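Local coordinates for fucolectin-related protein (Streptococcus pneumoniae, PDB 2WMF) that probably hydrolyses glycosidic bonds in host blood-group carbohydrate antigens, as the catalytic module of a family 98 glycoside hydrolase, at residues Thr222-Leu234 with Tyr371-Lys383. Sequence-based numbering, arbitrary orientation.
Sequences TDSIVSGFWLSGL and YHILPVIHEKIDK
Ser224 ties helix 219-231 to the crossing 371-383 chain through two polar bonds. Its OG donates to Leu374 O at 2.6 Å, in the carbonyl plane, and is also hydrogen-bonded to Tyr353. Its carbonyl O, already taken by Gly228 N, receives Val376 N from the opposite face, a nearly straight bond (168° at the hydrogen) although the donor stands above the carbonyl plane. Beside it a water donates to both Ile225 O and Val376 O. The backbones are close here: Gly228 CA lies 3.5 Å from Val376 O, an almost straight CA-H...O contact. Around this centre, Ile373 CG2 packs 3.7 Å from Ser224 CA, Leu231 CD1 lies 3.6 Å from Pro375 CG, and Val376 splits its branches: CG1, anti to the backbone N (chi1 166°), runs beside Ile225 CG1, while CG2 meets Ser224 CB.

Towards Ile381 the fit is looser: a water links Ser232 OG to His378 N, and Leu234 CD1 and Ile381 CD1 meet tip to tip at 4.2 Å. Phe229 CE1 comes 3.9 Å from His378 CD2, which lies at the phenyl edge, planes at 45°; His378 NE2 bonds to Glu188 O.

Strand 376-377, edging the three-stranded parallel sheet beside strand 337-340, brings that sheet against barrel helix 219-231, whose Leu231 reaches on to helix 328-334.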
loop_
_atom_site.group_PDB
_atom_site.type_symbol
_atom_site.label_atom_id
_atom_site.label_comp_id
_atom_site.label_asym_id
_atom_site.label_seq_id
_atom_site.Cartn_x
_atom_site.Cartn_y
_atom_site.Cartn_z
ATOM N N THR A 222 8.282 -9.474 3.648
ATOM C CA THR A 222 7.158 -9.083 4.469
ATOM C C THR A 222 5.869 -9.267 3.661
ATOM O O THR A 222 4.870 -9.775 4.181
ATOM C CB THR A 222 7.281 -7.647 5.051
ATOM O OG1 THR A 222 8.429 -7.566 5.924
ATOM C CG2 THR A 222 6.005 -7.214 5.857
ATOM N N ASP A 223 5.872 -8.814 2.418
ATOM C CA ASP A 223 4.732 -9.046 1.520
ATOM C C ASP A 223 4.405 -10.540 1.429
ATOM O O ASP A 223 3.216 -10.924 1.397
ATOM C CB ASP A 223 4.988 -8.506 0.142
ATOM C CG ASP A 223 4.782 -6.989 0.016
ATOM O OD1 ASP A 223 4.276 -6.357 0.943
ATOM O OD2 ASP A 223 5.093 -6.441 -1.081
ATOM N N SER A 224 5.425 -11.382 1.320
ATOM C CA SER A 224 5.236 -12.835 1.154
ATOM C C SER A 224 4.585 -13.446 2.400
ATOM O O SER A 224 3.678 -14.321 2.320
ATOM C CB SER A 224 6.558 -13.547 0.849
ATOM O OG SER A 224 7.010 -13.242 -0.460
ATOM N N ILE A 225 5.082 -13.068 3.568
ATOM C CA ILE A 225 4.619 -13.639 4.832
ATOM C C ILE A 225 3.222 -13.129 5.179
ATOM O O ILE A 225 2.349 -13.890 5.605
ATOM C CB ILE A 225 5.610 -13.287 5.992
ATOM C CG1 ILE A 225 6.916 -14.025 5.813
ATOM C CG2 ILE A 225 5.015 -13.616 7.360
ATOM C CD1 ILE A 225 8.022 -13.541 6.805
ATOM N N VAL A 226 3.020 -11.826 5.040
ATOM C CA VAL A 226 1.729 -11.228 5.419
ATOM C C VAL A 226 0.624 -11.731 4.471
ATOM O O VAL A 226 -0.458 -12.152 4.933
ATOM C CB VAL A 226 1.797 -9.710 5.574
ATOM C CG1 VAL A 226 0.381 -9.080 5.756
ATOM C CG2 VAL A 226 2.789 -9.314 6.744
ATOM N N SER A 227 0.864 -11.684 3.168
ATOM C CA SER A 227 -0.126 -12.230 2.244
ATOM C C SER A 227 -0.244 -13.764 2.470
ATOM O O SER A 227 -1.343 -14.356 2.366
ATOM C CB SER A 227 0.177 -11.859 0.792
ATOM O OG SER A 227 1.224 -12.593 0.222
ATOM N N GLY A 228 0.831 -14.415 2.868
ATOM C CA GLY A 228 0.805 -15.849 3.206
ATOM C C GLY A 228 -0.137 -16.153 4.380
ATOM O O GLY A 228 -0.837 -17.180 4.375
ATOM N N PHE A 229 -0.188 -15.268 5.374
ATOM C CA PHE A 229 -1.153 -15.418 6.512
ATOM C C PHE A 229 -2.606 -15.425 6.011
ATOM O O PHE A 229 -3.432 -16.218 6.456
ATOM C CB PHE A 229 -1.002 -14.276 7.522
ATOM C CG PHE A 229 0.293 -14.276 8.337
ATOM C CD1 PHE A 229 0.923 -15.436 8.735
ATOM C CD2 PHE A 229 0.811 -13.066 8.749
ATOM C CE1 PHE A 229 2.048 -15.370 9.536
ATOM C CE2 PHE A 229 1.920 -12.996 9.526
ATOM C CZ PHE A 229 2.560 -14.122 9.910
ATOM N N TRP A 230 -2.900 -14.541 5.079
ATOM C CA TRP A 230 -4.231 -14.416 4.466
ATOM C C TRP A 230 -4.528 -15.714 3.707
ATOM O O TRP A 230 -5.589 -16.300 3.865
ATOM C CB TRP A 230 -4.230 -13.208 3.527
ATOM C CG TRP A 230 -5.433 -13.058 2.662
ATOM C CD1 TRP A 230 -6.743 -12.896 3.072
ATOM C CD2 TRP A 230 -5.449 -13.057 1.233
ATOM N NE1 TRP A 230 -7.565 -12.805 1.949
ATOM C CE2 TRP A 230 -6.772 -12.865 0.824
ATOM C CE3 TRP A 230 -4.439 -13.136 0.252
ATOM C CZ2 TRP A 230 -7.119 -12.777 -0.525
ATOM C CZ3 TRP A 230 -4.796 -13.070 -1.078
ATOM C CH2 TRP A 230 -6.114 -12.876 -1.452
ATOM N N LEU A 231 -3.576 -16.167 2.884
ATOM C CA LEU A 231 -3.763 -17.396 2.088
ATOM C C LEU A 231 -3.927 -18.628 2.991
ATOM O O LEU A 231 -4.553 -19.629 2.596
ATOM C CB LEU A 231 -2.580 -17.579 1.139
ATOM C CG LEU A 231 -2.541 -16.587 -0.019
ATOM C CD1 LEU A 231 -1.186 -16.508 -0.812
ATOM C CD2 LEU A 231 -3.716 -16.852 -0.990
ATOM N N SER A 232 -3.333 -18.576 4.190
ATOM C CA SER A 232 -3.389 -19.663 5.166
ATOM C C SER A 232 -4.643 -19.664 6.054
ATOM O O SER A 232 -4.784 -20.537 6.916
ATOM C CB SER A 232 -2.143 -19.609 6.066
ATOM O OG SER A 232 -0.919 -19.761 5.341
ATOM N N GLY A 233 -5.499 -18.660 5.867
ATOM C CA GLY A 233 -6.748 -18.550 6.622
ATOM C C GLY A 233 -6.623 -17.941 7.994
ATOM O O GLY A 233 -7.551 -18.053 8.814
ATOM N N LEU A 234 -5.502 -17.303 8.294
ATOM C CA LEU A 234 -5.283 -16.687 9.609
ATOM C C LEU A 234 -5.829 -15.254 9.744
ATOM O O LEU A 234 -5.974 -14.764 10.845
ATOM C CB LEU A 234 -3.790 -16.737 9.943
ATOM C CG LEU A 234 -3.190 -18.144 10.075
ATOM C CD1 LEU A 234 -1.661 -18.109 10.232
ATOM C CD2 LEU A 234 -3.840 -18.936 11.233
ATOM N N TYR A 371 6.464 -14.028 -11.096
ATOM C CA TYR A 371 6.174 -14.985 -10.018
ATOM C C TYR A 371 5.089 -14.432 -9.076
ATOM O O TYR A 371 4.780 -15.058 -8.075
ATOM C CB TYR A 371 7.457 -15.276 -9.205
ATOM C CG TYR A 371 8.702 -15.424 -10.066
ATOM C CD1 TYR A 371 9.041 -16.650 -10.643
ATOM C CD2 TYR A 371 9.513 -14.324 -10.347
ATOM C CE1 TYR A 371 10.149 -16.784 -11.484
ATOM C CE2 TYR A 371 10.639 -14.449 -11.198
ATOM C CZ TYR A 371 10.947 -15.665 -11.745
ATOM O OH TYR A 371 12.080 -15.732 -12.539
ATOM N N HIS A 372 4.530 -13.266 -9.398
ATOM C CA HIS A 372 3.654 -12.544 -8.487
ATOM C C HIS A 372 4.417 -12.308 -7.177
ATOM O O HIS A 372 5.636 -12.324 -7.185
ATOM C CB HIS A 372 2.351 -13.336 -8.252
ATOM C CG HIS A 372 1.747 -13.865 -9.516
ATOM N ND1 HIS A 372 1.060 -13.054 -10.390
ATOM C CD2 HIS A 372 1.754 -15.106 -10.064
ATOM C CE1 HIS A 372 0.697 -13.766 -11.449
ATOM N NE2 HIS A 372 1.083 -15.021 -11.269
ATOM N N ILE A 373 3.706 -12.098 -6.084
ATOM C CA ILE A 373 4.298 -12.274 -4.732
ATOM C C ILE A 373 4.329 -13.797 -4.455
ATOM O O ILE A 373 3.277 -14.476 -4.482
ATOM C CB ILE A 373 3.481 -11.567 -3.633
ATOM C CG1 ILE A 373 3.656 -10.043 -3.745
ATOM C CG2 ILE A 373 3.889 -12.049 -2.251
ATOM C CD1 ILE A 373 2.573 -9.237 -2.989
ATOM N N LEU A 374 5.517 -14.355 -4.242
ATOM C CA LEU A 374 5.651 -15.779 -3.886
ATOM C C LEU A 374 5.225 -15.942 -2.397
ATOM O O LEU A 374 5.798 -15.300 -1.516
ATOM C CB LEU A 374 7.090 -16.242 -4.083
ATOM C CG LEU A 374 7.495 -16.676 -5.474
ATOM C CD1 LEU A 374 9.017 -16.833 -5.594
ATOM C CD2 LEU A 374 6.796 -18.039 -5.790
ATOM N N PRO A 375 4.155 -16.696 -2.113
ATOM C CA PRO A 375 3.746 -16.844 -0.707
ATOM C C PRO A 375 4.786 -17.557 0.161
ATOM O O PRO A 375 5.407 -18.567 -0.273
ATOM C CB PRO A 375 2.459 -17.692 -0.810
ATOM C CG PRO A 375 1.972 -17.501 -2.217
ATOM C CD PRO A 375 3.249 -17.441 -3.013
ATOM N N VAL A 376 4.984 -17.015 1.365
ATOM C CA VAL A 376 5.699 -17.691 2.418
ATOM C C VAL A 376 4.674 -18.153 3.429
ATOM O O VAL A 376 3.865 -17.346 3.902
ATOM C CB VAL A 376 6.790 -16.797 3.085
ATOM C CG1 VAL A 376 7.272 -17.433 4.409
ATOM C CG2 VAL A 376 7.946 -16.620 2.158
ATOM N N ILE A 377 4.680 -19.459 3.697
ATOM C CA ILE A 377 3.757 -20.038 4.660
ATOM C C ILE A 377 4.497 -20.264 5.997
ATOM O O ILE A 377 5.586 -20.820 6.046
ATOM C CB ILE A 377 3.159 -21.375 4.145
ATOM C CG1 ILE A 377 2.600 -21.239 2.704
ATOM C CG2 ILE A 377 2.030 -21.875 5.132
ATOM C CD1 ILE A 377 1.509 -20.152 2.560
ATOM N N HIS A 378 3.854 -19.858 7.079
ATOM C CA HIS A 378 4.451 -19.894 8.418
ATOM C C HIS A 378 4.623 -21.337 8.915
ATOM O O HIS A 378 3.860 -22.259 8.533
ATOM C CB HIS A 378 3.540 -19.106 9.351
ATOM C CG HIS A 378 4.156 -18.782 10.673
ATOM N ND1 HIS A 378 4.086 -19.638 11.756
ATOM C CD2 HIS A 378 4.796 -17.665 11.098
ATOM C CE1 HIS A 378 4.690 -19.062 12.791
ATOM N NE2 HIS A 378 5.115 -17.851 12.418
ATOM N N GLU A 379 5.618 -21.550 9.775
ATOM C CA GLU A 379 5.908 -22.873 10.310
ATOM C C GLU A 379 4.765 -23.536 11.084
ATOM O O GLU A 379 4.747 -24.764 11.196
ATOM C CB GLU A 379 7.144 -22.799 11.229
ATOM C CG GLU A 379 6.938 -22.028 12.498
ATOM C CD GLU A 379 8.240 -21.509 13.081
ATOM O OE1 GLU A 379 8.758 -22.213 13.989
ATOM O OE2 GLU A 379 8.713 -20.440 12.656
ATOM N N LYS A 380 3.853 -22.728 11.619
ATOM C CA LYS A 380 2.743 -23.238 12.432
ATOM C C LYS A 380 1.635 -23.883 11.582
ATOM O O LYS A 380 0.746 -24.589 12.114
ATOM C CB LYS A 380 2.192 -22.127 13.319
ATOM C CG LYS A 380 3.092 -21.782 14.483
ATOM C CD LYS A 380 3.077 -22.896 15.577
ATOM C CE LYS A 380 3.994 -22.628 16.761
ATOM N NZ LYS A 380 5.437 -22.592 16.359
ATOM N N ILE A 381 1.682 -23.656 10.267
ATOM C CA ILE A 381 0.827 -24.355 9.296
ATOM C C ILE A 381 1.499 -25.688 8.919
ATOM O O ILE A 381 2.619 -25.713 8.408
ATOM C CB ILE A 381 0.588 -23.502 8.013
ATOM C CG1 ILE A 381 0.027 -22.107 8.360
ATOM C CG2 ILE A 381 -0.354 -24.255 7.044
ATOM C CD1 ILE A 381 -1.328 -22.094 9.119
ATOM N N ASP A 382 0.829 -26.808 9.161
ATOM C CA ASP A 382 1.371 -28.112 8.757
ATOM C C ASP A 382 1.489 -28.302 7.255
ATOM O O ASP A 382 0.724 -27.742 6.470
ATOM C CB ASP A 382 0.511 -29.266 9.309
ATOM C CG ASP A 382 0.426 -29.293 10.816
ATOM O OD1 ASP A 382 1.147 -28.530 11.526
ATOM O OD2 ASP A 382 -0.423 -30.076 11.299
ATOM N N LYS A 383 2.438 -29.132 6.839
ATOM C CA LYS A 383 2.635 -29.372 5.424
ATOM C C LYS A 383 1.384 -29.962 4.772
ATOM O O LYS A 383 1.038 -29.598 3.649
ATOM C CB LYS A 383 3.846 -30.258 5.180
ATOM C CG LYS A 383 4.485 -30.053 3.781
ATOM C CD LYS A 383 5.828 -30.784 3.660
ATOM C CE LYS A 383 6.501 -30.598 2.283
ATOM N NZ LYS A 383 7.969 -31.056 2.333
HETATM O O HOH W 1 2.761 -16.636 6.272
HETATM O O HOH W 2 1.107 -18.718 7.021
#